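Long-range contact in ADP-ribosylglycohydrolase (Thermus thermophilus, PDB 2YZV), which is a mainly helical protein of the ADP-ribosylglycohydrolase family that binds two magnesium ions: residues 18-30 / 42-56. Numbering follows the deposited sequence.
Sequences LAVGDALGAQVEG and MKGGGPHRLPPGFWT. With MG (magnesium ion), chain C.
Asp22 sends its carboxylate across to the end of the loop, where it meets Thr56 obliquely. Thr56 N donates to Asp22 OD2 over 2.9 Å, arriving from above the carboxylate plane, while Thr56 OG1 lies 2.7 Å from Asp22 OD1. With CG anti to the backbone N (chi1 -178°), the short aspartate arm points its carboxylate at Thr56. Thr59 bonds to OD2 as well, so that oxygen is gripped twice. Threonine suits position 56 because its two branches do different work: OG1 binds magnesium at 2.1 Å, whereas the methyl CG2 packs against Ala26 CB. Asp58 and Asp253 complete the protein ligands of this ion; Asp22, holding Thr56, belongs to the second shell of the metal site in this all-alpha fold. Thr56 is also the N-cap of helix 57-72.

Beside Asp22 on helix 4-26, the small Ala23 lets the loop come close. Its methyl CB rests 3.4 Å from Phe54 O, and water 1 donates to both Ala23 O and Phe54 O. One turn earlier, the Trp55 ring passes Ala19 obliquely, its NE1 bonded to the carbonyl of His281.

Farther round the helix, Met42 crosses Leu24 at about a right angle. A bend at chi2 (-76°) carries its flexible thioether to the helix surface, where CE presses on Leu24 CG at a tight 3.5 Å and also touches Val20 and Ala23. Gln27, extended beyond CG, reaches the backbone at Lys43 and Gly44 with its amide: OE1 accepts from Lys43 N at 3.0 Å, the donor standing above the carbonyl plane, more weakly from Gly44 N, and from water 2, while NE2 bonds to Glu41 O. Beyond it, Gly46 CA approaches Ala26 O to 3.5 Å in a CA-H...O contact; glycine suits the place because, at its positive phi, a CB would run into Ala26 O.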
# COMPACT_ATOMS: atom_id res chain seq x y z
N LEU A 18 6.45 -0.20 2.44
CA LEU A 18 5.40 -1.08 1.92
C LEU A 18 5.84 -2.53 2.07
O LEU A 18 5.12 -3.36 2.63
CB LEU A 18 5.15 -0.75 0.44
CG LEU A 18 4.01 -1.42 -0.34
CD1 LEU A 18 3.86 -0.71 -1.67
CD2 LEU A 18 4.28 -2.90 -0.55
N ALA A 19 7.04 -2.84 1.58
CA ALA A 19 7.58 -4.19 1.64
C ALA A 19 7.87 -4.65 3.06
O ALA A 19 7.67 -5.82 3.40
CB ALA A 19 8.85 -4.28 0.79
N VAL A 20 8.37 -3.74 3.89
CA VAL A 20 8.65 -4.07 5.28
C VAL A 20 7.35 -4.48 5.98
O VAL A 20 7.31 -5.47 6.69
CB VAL A 20 9.29 -2.86 6.01
CG1 VAL A 20 9.26 -3.07 7.52
CG2 VAL A 20 10.73 -2.68 5.54
N GLY A 21 6.29 -3.71 5.74
CA GLY A 21 5.00 -4.02 6.35
C GLY A 21 4.42 -5.33 5.86
O GLY A 21 3.83 -6.07 6.63
N ASP A 22 4.58 -5.59 4.57
CA ASP A 22 4.08 -6.82 3.96
C ASP A 22 4.81 -8.01 4.59
O ASP A 22 4.17 -8.97 5.05
CB ASP A 22 4.32 -6.76 2.44
CG ASP A 22 3.79 -7.97 1.68
OD1 ASP A 22 3.10 -8.82 2.28
OD2 ASP A 22 4.07 -8.07 0.47
N ALA A 23 6.13 -7.93 4.65
CA ALA A 23 6.94 -9.01 5.22
C ALA A 23 6.61 -9.28 6.69
O ALA A 23 6.44 -10.43 7.09
CB ALA A 23 8.42 -8.69 5.08
N LEU A 24 6.52 -8.23 7.49
CA LEU A 24 6.20 -8.39 8.91
C LEU A 24 4.80 -8.94 9.13
O LEU A 24 4.61 -9.89 9.90
CB LEU A 24 6.35 -7.06 9.65
CG LEU A 24 7.77 -6.63 9.98
CD1 LEU A 24 7.78 -5.18 10.42
CD2 LEU A 24 8.33 -7.53 11.08
N GLY A 25 3.82 -8.34 8.46
CA GLY A 25 2.44 -8.77 8.60
C GLY A 25 2.18 -10.18 8.11
O GLY A 25 1.34 -10.89 8.66
N ALA A 26 2.91 -10.59 7.08
CA ALA A 26 2.76 -11.93 6.52
C ALA A 26 3.01 -13.00 7.58
O ALA A 26 2.46 -14.10 7.49
CB ALA A 26 3.72 -12.12 5.35
N GLN A 27 3.81 -12.67 8.58
CA GLN A 27 4.14 -13.61 9.65
C GLN A 27 2.92 -14.05 10.45
O GLN A 27 2.90 -15.16 10.98
CB GLN A 27 5.19 -13.00 10.59
CG GLN A 27 6.47 -12.61 9.88
CD GLN A 27 7.48 -11.91 10.78
OE1 GLN A 27 8.50 -11.40 10.30
NE2 GLN A 27 7.21 -11.87 12.08
N VAL A 28 1.92 -13.18 10.53
CA VAL A 28 0.71 -13.51 11.29
C VAL A 28 -0.57 -13.41 10.48
O VAL A 28 -1.65 -13.26 11.04
CB VAL A 28 0.58 -12.62 12.53
CG1 VAL A 28 1.68 -12.95 13.52
CG2 VAL A 28 0.65 -11.16 12.12
N GLU A 29 -0.45 -13.49 9.16
CA GLU A 29 -1.63 -13.41 8.30
C GLU A 29 -2.62 -14.52 8.65
O GLU A 29 -2.24 -15.68 8.78
CB GLU A 29 -1.22 -13.51 6.83
CG GLU A 29 -2.40 -13.71 5.88
CD GLU A 29 -2.02 -13.55 4.42
OE1 GLU A 29 -0.86 -13.85 4.07
OE2 GLU A 29 -2.89 -13.14 3.63
N GLY A 30 -3.88 -14.14 8.81
CA GLY A 30 -4.92 -15.11 9.12
C GLY A 30 -5.12 -15.43 10.60
O GLY A 30 -6.04 -16.18 10.94
N MET A 42 11.56 -9.41 12.32
CA MET A 42 11.48 -10.16 11.06
C MET A 42 11.89 -11.61 11.29
O MET A 42 13.06 -11.96 11.14
CB MET A 42 12.41 -9.54 10.01
CG MET A 42 11.93 -8.24 9.43
SD MET A 42 10.60 -8.45 8.22
CE MET A 42 10.39 -6.73 7.71
N LYS A 43 10.93 -12.45 11.63
CA LYS A 43 11.21 -13.85 11.88
C LYS A 43 10.77 -14.76 10.75
O LYS A 43 11.14 -15.93 10.69
CB LYS A 43 10.53 -14.28 13.18
CG LYS A 43 11.07 -13.61 14.44
CD LYS A 43 12.27 -14.36 15.01
CE LYS A 43 13.47 -14.34 14.07
NZ LYS A 43 14.62 -15.11 14.62
N GLY A 44 9.98 -14.22 9.82
CA GLY A 44 9.48 -15.03 8.74
C GLY A 44 8.35 -15.87 9.31
O GLY A 44 7.85 -15.58 10.39
N GLY A 45 7.95 -16.91 8.59
CA GLY A 45 6.88 -17.76 9.07
C GLY A 45 5.56 -17.49 8.38
O GLY A 45 5.52 -17.19 7.18
N GLY A 46 4.48 -17.58 9.13
CA GLY A 46 3.16 -17.36 8.56
C GLY A 46 2.69 -18.58 7.80
O GLY A 46 3.41 -19.57 7.71
N PRO A 47 1.48 -18.53 7.22
CA PRO A 47 0.90 -19.64 6.46
C PRO A 47 1.67 -20.03 5.20
O PRO A 47 1.39 -21.05 4.59
CB PRO A 47 -0.51 -19.14 6.15
CG PRO A 47 -0.32 -17.66 6.06
CD PRO A 47 0.57 -17.37 7.24
N HIS A 48 2.65 -19.21 4.83
CA HIS A 48 3.45 -19.50 3.64
C HIS A 48 4.89 -19.83 4.00
O HIS A 48 5.75 -19.92 3.12
CB HIS A 48 3.41 -18.30 2.69
CG HIS A 48 2.03 -17.92 2.25
ND1 HIS A 48 1.18 -18.81 1.62
CD2 HIS A 48 1.35 -16.76 2.36
CE1 HIS A 48 0.03 -18.21 1.37
NE2 HIS A 48 0.11 -16.97 1.81
N ARG A 49 5.15 -20.03 5.29
CA ARG A 49 6.49 -20.36 5.77
C ARG A 49 7.56 -19.53 5.09
O ARG A 49 8.55 -20.05 4.59
CB ARG A 49 6.78 -21.85 5.54
CG ARG A 49 6.61 -22.73 6.77
CD ARG A 49 7.43 -22.19 7.92
NE ARG A 49 8.74 -21.73 7.47
CZ ARG A 49 9.61 -21.06 8.22
NH1 ARG A 49 9.31 -20.77 9.48
NH2 ARG A 49 10.77 -20.66 7.71
N LEU A 50 7.36 -18.21 5.08
CA LEU A 50 8.31 -17.31 4.44
C LEU A 50 9.63 -17.12 5.17
O LEU A 50 9.69 -17.17 6.40
CB LEU A 50 7.66 -15.93 4.25
CG LEU A 50 6.42 -15.86 3.37
CD1 LEU A 50 5.85 -14.45 3.40
CD2 LEU A 50 6.79 -16.26 1.95
N PRO A 51 10.72 -16.93 4.41
CA PRO A 51 12.02 -16.71 5.04
C PRO A 51 11.91 -15.32 5.66
O PRO A 51 11.04 -14.53 5.27
CB PRO A 51 12.99 -16.72 3.87
CG PRO A 51 12.32 -17.57 2.85
CD PRO A 51 10.87 -17.16 2.96
N PRO A 52 12.77 -14.99 6.64
CA PRO A 52 12.68 -13.66 7.23
C PRO A 52 12.87 -12.59 6.16
O PRO A 52 13.71 -12.75 5.27
CB PRO A 52 13.82 -13.65 8.24
CG PRO A 52 13.94 -15.10 8.63
CD PRO A 52 13.80 -15.80 7.31
N GLY A 53 12.08 -11.53 6.22
CA GLY A 53 12.22 -10.46 5.25
C GLY A 53 11.58 -10.69 3.90
O GLY A 53 11.64 -9.82 3.03
N PHE A 54 10.98 -11.86 3.68
CA PHE A 54 10.32 -12.12 2.41
C PHE A 54 8.89 -11.61 2.47
O PHE A 54 8.24 -11.67 3.51
CB PHE A 54 10.35 -13.62 2.07
CG PHE A 54 11.55 -14.03 1.27
CD1 PHE A 54 12.84 -13.83 1.75
CD2 PHE A 54 11.39 -14.62 0.02
CE1 PHE A 54 13.95 -14.21 1.00
CE2 PHE A 54 12.49 -15.00 -0.74
CZ PHE A 54 13.78 -14.79 -0.25
N TRP A 55 8.41 -11.09 1.35
CA TRP A 55 7.07 -10.54 1.28
C TRP A 55 6.12 -11.35 0.40
O TRP A 55 6.47 -12.42 -0.10
CB TRP A 55 7.15 -9.08 0.80
CG TRP A 55 8.40 -8.79 0.03
CD1 TRP A 55 9.55 -8.23 0.50
CD2 TRP A 55 8.63 -9.07 -1.36
NE1 TRP A 55 10.49 -8.14 -0.51
CE2 TRP A 55 9.94 -8.65 -1.66
CE3 TRP A 55 7.84 -9.63 -2.38
CZ2 TRP A 55 10.49 -8.78 -2.94
CZ3 TRP A 55 8.39 -9.76 -3.65
CH2 TRP A 55 9.71 -9.33 -3.92
N THR A 56 4.91 -10.84 0.21
CA THR A 56 3.88 -11.54 -0.56
C THR A 56 3.47 -10.89 -1.88
O THR A 56 4.25 -10.16 -2.50
CB THR A 56 2.62 -11.71 0.29
OG1 THR A 56 1.97 -10.45 0.44
CG2 THR A 56 2.99 -12.23 1.68
MG MG C . -0.17 -10.42 0.61
O HOH W 1 7.83 -12.59 6.09
O HOH W 2 9.72 -11.75 7.83